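Local structure of 3-oxosteroid 1-dehydrogenase (Sterolibacterium denitrificans, 7P18) at residues 46-51 against 151-156; 156-159 against 163-166; 324-329 against 335-340. The protein probably catalyses the FAD-dependent 1,2-dehydrogenation of 3-oxosteroids, passing the two electrons to an external acceptor. All blocks are in the same frame, centred on the assembly; numbering follows the deposited sequence.

Contact 1. Residues 46-51 against 151-156; sequences SAVSGG and MAYTGT. With FAD (flavin-adenine dinucleotide), chain C.
A water joins Val48 to Tyr153: it donates to Val48 O at 2.9 Å and accepts from Tyr153 N at 2.8 Å, with a weak third link to Thr156 OG1. Beside this bridge the direct contact is apolar. The CB of Val48 lies over one face of the Tyr153 ring, 3.8 Å from the centroid and 18° off the ring normal, a CH-pi contact. Val48 CG1, anti to the carbonyl carbon and beside the backbone N (chi1 -59°), stands 3.6 Å from Met151 O, while CG2, between N and the carbonyl carbon, leans over the CE2 side of the ring. The Tyr153 hydroxyl is hydrogen-bonded to Ala294 O, steadying the far end of the ring. Tyr153 O, the backbone carbonyl oxygen, accepts both the N-H and the hydroxyl of Thr156, the latter from Thr156 OG1 at 2.8 Å in the carbonyl plane.

On the cofactor side, Ser46 OG donates to FAD O1A at 2.6 Å, accepts from FAD O4' and is hydrogen-bonded to Ala17 N, so one hydroxyl joins phosphate to ribityl chain. Ser49 OG accepts from Gly51 N, an ST turn, and donates to Ser46 O; this shapes the backbone that brings Gly50 N to 3.0 Å from FAD N5. Phosphate, ribityl chain and flavin thus all meet one short segment, packed on Tyr153 and tied to it through water.

Contact 2. Residues 156-159 against 163-166; sequences TLLM and SMTA
Leu157 and Leu158 meet Ser163 and Met164 across a small, loosely bonded antiparallel hairpin, which leads into helix 166-174; the contact is mostly apolar. An extended chi2 of 174° carries Met164 SD to the side of Leu158, 3.9 Å from Leu158 CB and about equally near both of its methyls. Met172 of helix 166-174 and Leu187 of helix 179-191 pack against Leu158 too. On the Leu157 side, CD2 touches the Ser163 hydroxyl at 3.5 Å from Ser163 OG; that hydroxyl is hydrogen-bonded to Lys205 O, so the methyl meets a polar atom already satisfied.

A water bridges the two backbones, donating to Thr156 O at 2.8 Å and accepting from Met164 N at 2.9 Å. It links two groups that stand too far apart to bond directly. Past the hairpin, Thr165 takes the N-cap position of helix 166-174, its OG1 hydrogen-bonded to Glu168 N. Thr156 and Ala166, at the outer ends of the two segments, both touch the bound androstadienedione: this is a short beta hairpin running into an N-capped helix at the steroid pocket.

Contact 3. Residues 324-329 against 335-340; sequences PSIHVP and TGLFAE. With ANB (androsta-1,4-diene-3,17-dione), chain D.
The antiparallel hairpin pairs Ile326 with Thr335 as a hydrogen-bonded pair and Ser325 with Gly336 as a non-hydrogen-bonded one. Ile326 N donates to Thr335 O at 2.8 Å, somewhat bent, and Thr335 N returns the bond to Ile326 O at 2.9 Å. Leu337 N continues the ladder to Pro324 O at 3.0 Å, nearly straight at 168°. Close CA-H...O contacts fill the gap between these bonds, with Ser325 CA 3.1 Å from Thr335 O.

Leu337 and Ile326 form the apolar pair, their side chains crossing at about a right angle, with both Leu337 methyls resting against CG1 of Ile326, the nearer, Leu337 CD2, at 3.9 Å. Leu337 CB also packs loosely on CG of Pro324. On the same face as Ile326, Thr335 turns OG1 to Val328, 3.8 Å from Val328 CG2. Ser325 lies on the other face, where its hydroxyl is hydrogen-bonded to Trp292 O and Gln334 NE2.

Beyond the strand, Phe338 turns its CB away from 324-329. With CG anti to the carbonyl carbon, beside the backbone N (chi1 -62°), it lays one ring face on the steroid: ANB C11 stands 3.5 Å above the ring plane, displaced toward the rim, and ANB C1 is 3.6 Å from Phe338 CD1. Phe338 also touches FAD, and Tyr363 meets its ring edge-to-face. The following turn is braced by Glu340, whose OE1 accepts Ala339 N on its anti side while OE2 is hydrogen-bonded to Gly398 N; both carboxylate oxygens are therefore occupied. The backbone bonds extend as far as Leu337, directly before Phe338, and are likely to set where its ring stands, offering the steroid a flat, apolar surface beside C1, one end of the bond that dehydrogenation makes double.

From the N terminus, the chain passes helix 44-47 and the flavin-binding turn 46-51, then runs 99 residues before 151-156 returns to pack behind it, so contact 1 closes the long loop. Contact 2 starts on Thr156, which it shares with contact 1, and closes at once over a three-residue turn ahead of helix 166-174; their centres are 9 Å apart. Contact 3 follows far along the chain as a separate hairpin between strands 320-326 and 335-336. The three loops stand in series, neither nested nor crossed. Contact 3 touches neither of the others, yet Thr156, Ala166 and Phe338 all reach the steroid, which lies against the flavin.

Contact 1. Residues 46-51 against 151-156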
loop_
_atom_site.group_PDB
_atom_site.type_symbol
_atom_site.label_atom_id
_atom_site.label_comp_id
_atom_site.label_asym_id
_atom_site.label_seq_id
_atom_site.Cartn_x
_atom_site.Cartn_y
_atom_site.Cartn_z
ATOM N N SER A 46 4.485 -1.895 -5.549
ATOM C CA SER A 46 5.240 -0.719 -5.068
ATOM C C SER A 46 5.012 0.431 -6.066
ATOM O O SER A 46 4.741 1.580 -5.651
ATOM C CB SER A 46 6.709 -1.112 -4.905
ATOM O OG SER A 46 6.873 -2.177 -3.968
ATOM N N ALA A 47 5.093 0.119 -7.355
ATOM C CA ALA A 47 5.016 1.116 -8.447
ATOM C C ALA A 47 3.644 1.801 -8.488
ATOM O O ALA A 47 3.598 2.972 -8.911
ATOM C CB ALA A 47 5.352 0.442 -9.749
ATOM N N VAL A 48 2.569 1.110 -8.091
ATOM C CA VAL A 48 1.179 1.641 -8.169
ATOM C C VAL A 48 0.732 2.173 -6.806
ATOM O O VAL A 48 -0.444 2.487 -6.646
ATOM C CB VAL A 48 0.220 0.582 -8.767
ATOM C CG1 VAL A 48 0.673 0.176 -10.155
ATOM C CG2 VAL A 48 0.026 -0.627 -7.883
ATOM N N SER A 49 1.665 2.314 -5.856
ATOM C CA SER A 49 1.382 2.681 -4.458
ATOM C C SER A 49 1.519 4.183 -4.274
ATOM O O SER A 49 1.872 4.866 -5.244
ATOM C CB SER A 49 2.309 1.924 -3.524
ATOM O OG SER A 49 3.595 2.493 -3.523
ATOM N N GLY A 50 1.322 4.659 -3.051
ATOM C CA GLY A 50 1.616 6.049 -2.666
ATOM C C GLY A 50 3.086 6.327 -2.508
ATOM O O GLY A 50 3.450 7.515 -2.401
ATOM N N GLY A 51 3.917 5.283 -2.450
ATOM C CA GLY A 51 5.367 5.412 -2.325
ATOM C C GLY A 51 5.770 5.924 -0.951
ATOM O O GLY A 51 6.957 6.235 -0.780
ATOM N N MET A 151 2.950 1.173 -14.697
ATOM C CA MET A 151 2.515 2.591 -14.693
ATOM C C MET A 151 1.473 2.820 -13.606
ATOM O O MET A 151 0.668 1.912 -13.296
ATOM C CB MET A 151 1.982 3.033 -16.058
ATOM C CG MET A 151 3.033 2.966 -17.142
ATOM S SD MET A 151 4.477 4.038 -16.944
ATOM C CE MET A 151 3.690 5.627 -16.776
ATOM N N ALA A 152 1.505 4.013 -13.040
ATOM C CA ALA A 152 0.569 4.495 -12.008
ATOM C C ALA A 152 -0.865 4.313 -12.515
ATOM O O ALA A 152 -1.138 4.571 -13.709
ATOM C CB ALA A 152 0.864 5.939 -11.656
ATOM N N TYR A 153 -1.752 3.889 -11.624
ATOM C CA TYR A 153 -3.222 3.900 -11.833
ATOM C C TYR A 153 -3.668 5.352 -12.092
ATOM O O TYR A 153 -3.193 6.285 -11.414
ATOM C CB TYR A 153 -3.920 3.266 -10.635
ATOM C CG TYR A 153 -3.589 1.823 -10.321
ATOM C CD1 TYR A 153 -3.353 0.868 -11.306
ATOM C CD2 TYR A 153 -3.589 1.388 -9.002
ATOM C CE1 TYR A 153 -3.111 -0.465 -10.990
ATOM C CE2 TYR A 153 -3.355 0.063 -8.676
ATOM C CZ TYR A 153 -3.111 -0.871 -9.670
ATOM O OH TYR A 153 -2.906 -2.184 -9.302
ATOM N N THR A 154 -4.518 5.585 -13.093
ATOM C CA THR A 154 -4.744 6.950 -13.659
ATOM C C THR A 154 -5.444 7.813 -12.603
ATOM O O THR A 154 -5.292 9.048 -12.653
ATOM C CB THR A 154 -5.522 6.904 -14.989
ATOM O OG1 THR A 154 -6.800 6.357 -14.684
ATOM C CG2 THR A 154 -4.846 6.086 -16.067
ATOM N N GLY A 155 -6.110 7.183 -11.638
ATOM C CA GLY A 155 -6.730 7.833 -10.474
ATOM C C GLY A 155 -5.733 8.547 -9.582
ATOM O O GLY A 155 -6.174 9.391 -8.817
ATOM N N THR A 156 -4.443 8.176 -9.597
ATOM C CA THR A 156 -3.400 8.816 -8.743
ATOM C C THR A 156 -2.878 10.078 -9.432
ATOM O O THR A 156 -1.984 10.749 -8.858
ATOM C CB THR A 156 -2.245 7.871 -8.381
ATOM O OG1 THR A 156 -1.528 7.479 -9.549
ATOM C CG2 THR A 156 -2.686 6.652 -7.605
HETATM P PA FAD C . 5.593 -5.813 -4.850
HETATM O O1A FAD C . 5.805 -4.343 -4.812
HETATM O O2A FAD C . 4.247 -6.198 -5.404
HETATM O O5B FAD C . 6.761 -6.435 -5.719
HETATM C C5B FAD C . 6.808 -7.875 -5.898
HETATM C C4B FAD C . 7.321 -8.156 -7.278
HETATM O O4B FAD C . 7.701 -9.556 -7.360
HETATM C C3B FAD C . 6.321 -7.911 -8.427
HETATM O O3B FAD C . 6.900 -7.111 -9.452
HETATM C C2B FAD C . 5.976 -9.324 -8.905
HETATM O O2B FAD C . 5.525 -9.360 -10.252
HETATM C C1B FAD C . 7.264 -10.083 -8.585
HETATM N N9A FAD C . 7.111 -11.535 -8.475
HETATM C C8A FAD C . 6.047 -12.256 -8.013
HETATM N N7A FAD C . 6.217 -13.567 -8.155
HETATM C C5A FAD C . 7.488 -13.697 -8.699
HETATM C C6A FAD C . 8.258 -14.819 -9.075
HETATM N N6A FAD C . 7.824 -16.084 -9.020
HETATM N N1A FAD C . 9.485 -14.584 -9.587
HETATM C C2A FAD C . 9.903 -13.319 -9.687
HETATM N N3A FAD C . 9.244 -12.183 -9.437
HETATM C C4A FAD C . 8.036 -12.453 -8.911
HETATM N N1 FAD C . 2.152 0.728 1.253
HETATM C C2 FAD C . 2.887 1.668 1.891
HETATM O O2 FAD C . 3.628 1.360 2.843
HETATM N N3 FAD C . 2.872 2.949 1.509
HETATM C C4 FAD C . 1.921 3.449 0.645
HETATM O O4 FAD C . 2.035 4.607 0.257
HETATM C C4X FAD C . 1.096 2.511 -0.035
HETATM N N5 FAD C . 0.197 2.944 -0.902
HETATM C C5X FAD C . -0.527 2.001 -1.594
HETATM C C6 FAD C . -1.427 2.430 -2.596
HETATM C C7 FAD C . -2.083 1.525 -3.420
HETATM C C7M FAD C . -3.020 2.008 -4.508
HETATM C C8 FAD C . -1.799 0.155 -3.287
HETATM C C8M FAD C . -2.478 -0.858 -4.191
HETATM C C9 FAD C . -0.987 -0.282 -2.258
HETATM C C9A FAD C . -0.292 0.618 -1.427
HETATM N N10 FAD C . 0.555 0.204 -0.388
HETATM C C10 FAD C . 1.302 1.133 0.324
HETATM C "C1'" FAD C . 0.879 -1.216 -0.205
HETATM C "C2'" FAD C . 2.201 -1.544 -0.934
HETATM O "O2'" FAD C . 2.181 -1.156 -2.308
HETATM C "C3'" FAD C . 2.585 -3.030 -0.835
HETATM O "O3'" FAD C . 2.292 -3.567 0.457
HETATM C "C4'" FAD C . 4.038 -3.235 -1.208
HETATM O "O4'" FAD C . 4.247 -2.652 -2.486
HETATM C "C5'" FAD C . 4.475 -4.684 -1.220
HETATM O "O5'" FAD C . 5.835 -4.688 -1.694
HETATM P P FAD C . 6.543 -6.057 -2.080
HETATM O O1P FAD C . 7.870 -5.619 -2.531
HETATM O O2P FAD C . 6.361 -7.098 -1.069
HETATM O O3P FAD C . 5.713 -6.536 -3.408
HETATM O O HOH W 1 -0.764 4.164 -9.004
#

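Contact 2. Residues 156-159 against 163-166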
loop_
_atom_site.group_PDB
_atom_site.type_symbol
_atom_site.label_atom_id
_atom_site.label_comp_id
_atom_site.label_asym_id
_atom_site.label_seq_id
_atom_site.Cartn_x
_atom_site.Cartn_y
_atom_site.Cartn_z
ATOM N N THR A 156 -4.443 8.176 -9.597
ATOM C CA THR A 156 -3.400 8.816 -8.743
ATOM C C THR A 156 -2.878 10.078 -9.432
ATOM O O THR A 156 -1.984 10.749 -8.858
ATOM C CB THR A 156 -2.245 7.871 -8.381
ATOM O OG1 THR A 156 -1.528 7.479 -9.549
ATOM C CG2 THR A 156 -2.686 6.652 -7.605
ATOM N N LEU A 157 -3.400 10.390 -10.622
ATOM C CA LEU A 157 -2.933 11.523 -11.456
ATOM C C LEU A 157 -4.024 12.593 -11.527
ATOM O O LEU A 157 -5.223 12.241 -11.429
ATOM C CB LEU A 157 -2.598 10.998 -12.851
ATOM C CG LEU A 157 -1.615 9.835 -12.915
ATOM C CD1 LEU A 157 -1.554 9.262 -14.329
ATOM C CD2 LEU A 157 -0.231 10.255 -12.440
ATOM N N LEU A 158 -3.620 13.842 -11.736
ATOM C CA LEU A 158 -4.546 14.996 -11.843
ATOM C C LEU A 158 -5.228 14.976 -13.211
ATOM O O LEU A 158 -4.489 15.033 -14.231
ATOM C CB LEU A 158 -3.757 16.295 -11.683
ATOM C CG LEU A 158 -4.603 17.561 -11.599
ATOM C CD1 LEU A 158 -5.632 17.438 -10.492
ATOM C CD2 LEU A 158 -3.719 18.781 -11.405
ATOM N N MET A 159 -6.567 14.963 -13.220
ATOM C CA MET A 159 -7.402 14.803 -14.449
ATOM C C MET A 159 -6.912 13.555 -15.201
ATOM O O MET A 159 -6.920 13.584 -16.442
ATOM C CB MET A 159 -7.311 16.023 -15.385
ATOM C CG MET A 159 -7.731 17.361 -14.772
ATOM S SD MET A 159 -9.352 17.362 -13.940
ATOM C CE MET A 159 -9.402 19.030 -13.276
ATOM N N SER A 163 1.147 14.014 -12.727
ATOM C CA SER A 163 1.684 13.399 -11.477
ATOM C C SER A 163 1.659 14.462 -10.373
ATOM O O SER A 163 2.017 15.631 -10.680
ATOM C CB SER A 163 3.039 12.863 -11.705
ATOM O OG SER A 163 2.982 11.747 -12.591
ATOM N N MET A 164 1.245 14.083 -9.153
ATOM C CA MET A 164 1.405 14.938 -7.941
ATOM C C MET A 164 1.987 14.128 -6.775
ATOM O O MET A 164 1.812 12.894 -6.743
ATOM C CB MET A 164 0.057 15.495 -7.502
ATOM C CG MET A 164 -0.636 16.321 -8.608
ATOM S SD MET A 164 -2.291 16.826 -8.109
ATOM C CE MET A 164 -2.999 15.284 -7.486
ATOM N N THR A 165 2.630 14.824 -5.833
ATOM C CA THR A 165 3.013 14.287 -4.509
ATOM C C THR A 165 1.752 14.253 -3.672
ATOM O O THR A 165 0.796 14.988 -4.005
ATOM C CB THR A 165 4.076 15.163 -3.838
ATOM O OG1 THR A 165 3.506 16.458 -3.610
ATOM C CG2 THR A 165 5.319 15.269 -4.688
ATOM N N ALA A 166 1.728 13.433 -2.635
ATOM C CA ALA A 166 0.630 13.395 -1.641
ATOM C C ALA A 166 0.524 14.768 -0.979
ATOM O O ALA A 166 -0.602 15.224 -0.727
ATOM C CB ALA A 166 0.841 12.310 -0.621
HETATM O O HOH W 2 0.778 11.260 -8.572
#

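Contact 3. Residues 324-329 against 335-340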
loop_
_atom_site.group_PDB
_atom_site.type_symbol
_atom_site.label_atom_id
_atom_site.label_comp_id
_atom_site.label_asym_id
_atom_site.label_seq_id
_atom_site.Cartn_x
_atom_site.Cartn_y
_atom_site.Cartn_z
ATOM N N PRO A 324 -11.003 -1.250 1.926
ATOM C CA PRO A 324 -12.294 -1.263 1.235
ATOM C C PRO A 324 -12.008 -0.959 -0.235
ATOM O O PRO A 324 -11.265 -0.065 -0.519
ATOM C CB PRO A 324 -13.134 -0.158 1.912
ATOM C CG PRO A 324 -12.123 0.713 2.617
ATOM C CD PRO A 324 -10.963 -0.217 2.969
ATOM N N SER A 325 -12.596 -1.728 -1.167
ATOM C CA SER A 325 -12.264 -1.571 -2.605
ATOM C C SER A 325 -13.539 -1.587 -3.462
ATOM O O SER A 325 -14.566 -2.143 -3.018
ATOM C CB SER A 325 -11.280 -2.610 -3.103
ATOM O OG SER A 325 -11.941 -3.863 -3.212
ATOM N N ILE A 326 -13.408 -1.015 -4.656
ATOM C CA ILE A 326 -14.524 -0.731 -5.615
ATOM C C ILE A 326 -14.199 -1.365 -6.972
ATOM O O ILE A 326 -13.142 -1.040 -7.585
ATOM C CB ILE A 326 -14.711 0.789 -5.800
ATOM C CG1 ILE A 326 -14.981 1.518 -4.483
ATOM C CG2 ILE A 326 -15.788 1.101 -6.844
ATOM C CD1 ILE A 326 -16.187 1.063 -3.748
ATOM N N HIS A 327 -15.157 -2.128 -7.480
ATOM C CA HIS A 327 -15.093 -2.740 -8.821
ATOM C C HIS A 327 -15.269 -1.606 -9.843
ATOM O O HIS A 327 -16.219 -0.781 -9.679
ATOM C CB HIS A 327 -16.166 -3.801 -8.986
ATOM C CG HIS A 327 -16.373 -4.185 -10.406
ATOM N ND1 HIS A 327 -15.462 -4.937 -11.110
ATOM C CD2 HIS A 327 -17.364 -3.867 -11.260
ATOM C CE1 HIS A 327 -15.884 -5.054 -12.352
ATOM N NE2 HIS A 327 -17.048 -4.410 -12.470
ATOM N N VAL A 328 -14.362 -1.546 -10.787
ATOM C CA VAL A 328 -14.472 -0.679 -11.988
ATOM C C VAL A 328 -14.494 -1.554 -13.226
ATOM O O VAL A 328 -13.512 -2.232 -13.524
ATOM C CB VAL A 328 -13.335 0.334 -12.069
ATOM C CG1 VAL A 328 -13.500 1.245 -13.275
ATOM C CG2 VAL A 328 -13.289 1.144 -10.782
ATOM N N PRO A 329 -15.574 -1.486 -14.037
ATOM C CA PRO A 329 -15.633 -2.287 -15.277
ATOM C C PRO A 329 -14.396 -2.077 -16.157
ATOM O O PRO A 329 -13.934 -0.983 -16.332
ATOM C CB PRO A 329 -16.925 -1.817 -15.965
ATOM C CG PRO A 329 -17.780 -1.303 -14.807
ATOM C CD PRO A 329 -16.795 -0.696 -13.819
ATOM N N THR A 335 -10.389 -0.492 -7.032
ATOM C CA THR A 335 -9.833 0.781 -6.518
ATOM C C THR A 335 -10.006 0.820 -5.003
ATOM O O THR A 335 -11.157 0.675 -4.487
ATOM C CB THR A 335 -10.520 1.988 -7.161
ATOM O OG1 THR A 335 -10.276 1.897 -8.559
ATOM C CG2 THR A 335 -9.933 3.299 -6.680
ATOM N N GLY A 336 -8.904 1.053 -4.277
ATOM C CA GLY A 336 -9.015 1.195 -2.816
ATOM C C GLY A 336 -9.535 2.572 -2.421
ATOM O O GLY A 336 -9.212 3.562 -3.112
ATOM N N LEU A 337 -10.331 2.632 -1.371
ATOM C CA LEU A 337 -10.817 3.896 -0.770
ATOM C C LEU A 337 -9.898 4.216 0.420
ATOM O O LEU A 337 -10.176 3.744 1.515
ATOM C CB LEU A 337 -12.270 3.709 -0.353
ATOM C CG LEU A 337 -13.264 3.426 -1.490
ATOM C CD1 LEU A 337 -14.676 3.444 -0.960
ATOM C CD2 LEU A 337 -13.140 4.389 -2.655
ATOM N N PHE A 338 -8.803 4.933 0.184
ATOM C CA PHE A 338 -7.794 5.220 1.240
ATOM C C PHE A 338 -8.196 6.446 2.046
ATOM O O PHE A 338 -8.127 6.353 3.295
ATOM C CB PHE A 338 -6.403 5.376 0.658
ATOM C CG PHE A 338 -5.901 4.135 -0.032
ATOM C CD1 PHE A 338 -5.288 3.129 0.689
ATOM C CD2 PHE A 338 -6.068 3.964 -1.396
ATOM C CE1 PHE A 338 -4.813 1.991 0.062
ATOM C CE2 PHE A 338 -5.621 2.806 -2.010
ATOM C CZ PHE A 338 -4.990 1.827 -1.286
ATOM N N ALA A 339 -8.569 7.539 1.375
ATOM C CA ALA A 339 -8.736 8.870 2.018
ATOM C C ALA A 339 -10.201 9.321 2.083
ATOM O O ALA A 339 -10.552 10.082 3.002
ATOM C CB ALA A 339 -7.954 9.884 1.216
ATOM N N GLU A 340 -10.996 8.959 1.064
ATOM C CA GLU A 340 -12.270 9.669 0.739
ATOM C C GLU A 340 -13.351 9.330 1.769
ATOM O O GLU A 340 -14.299 10.136 1.936
ATOM C CB GLU A 340 -12.764 9.311 -0.664
ATOM C CG GLU A 340 -11.738 9.527 -1.744
ATOM C CD GLU A 340 -11.006 8.254 -2.146
ATOM O OE1 GLU A 340 -10.431 7.575 -1.238
ATOM O OE2 GLU A 340 -10.957 7.969 -3.357
HETATM C C1 ANB D . -1.884 4.302 1.058
HETATM C C10 ANB D . -1.784 5.798 1.079
HETATM C C11 ANB D . -3.083 5.964 -1.184
HETATM C C12 ANB D . -3.313 6.729 -2.496
HETATM C C13 ANB D . -3.324 8.227 -2.249
HETATM C C14 ANB D . -1.964 8.608 -1.648
HETATM C C15 ANB D . -1.929 10.138 -1.760
HETATM C C16 ANB D . -2.644 10.427 -3.092
HETATM C C17 ANB D . -3.359 9.144 -3.463
HETATM C C18 ANB D . -4.532 8.676 -1.393
HETATM C C19 ANB D . -2.952 6.313 1.967
HETATM C C2 ANB D . -1.245 3.497 1.908
HETATM C C3 ANB D . -0.155 4.004 2.741
HETATM C C4 ANB D . 0.283 5.351 2.401
HETATM C C5 ANB D . -0.472 6.215 1.708
HETATM C C6 ANB D . -0.086 7.664 1.604
HETATM C C7 ANB D . -0.288 8.252 0.215
HETATM C C8 ANB D . -1.687 7.946 -0.302
HETATM C C9 ANB D . -1.855 6.410 -0.373
HETATM O O1 ANB D . 0.373 3.327 3.633
HETATM O O2 ANB D . -3.879 8.919 -4.532
#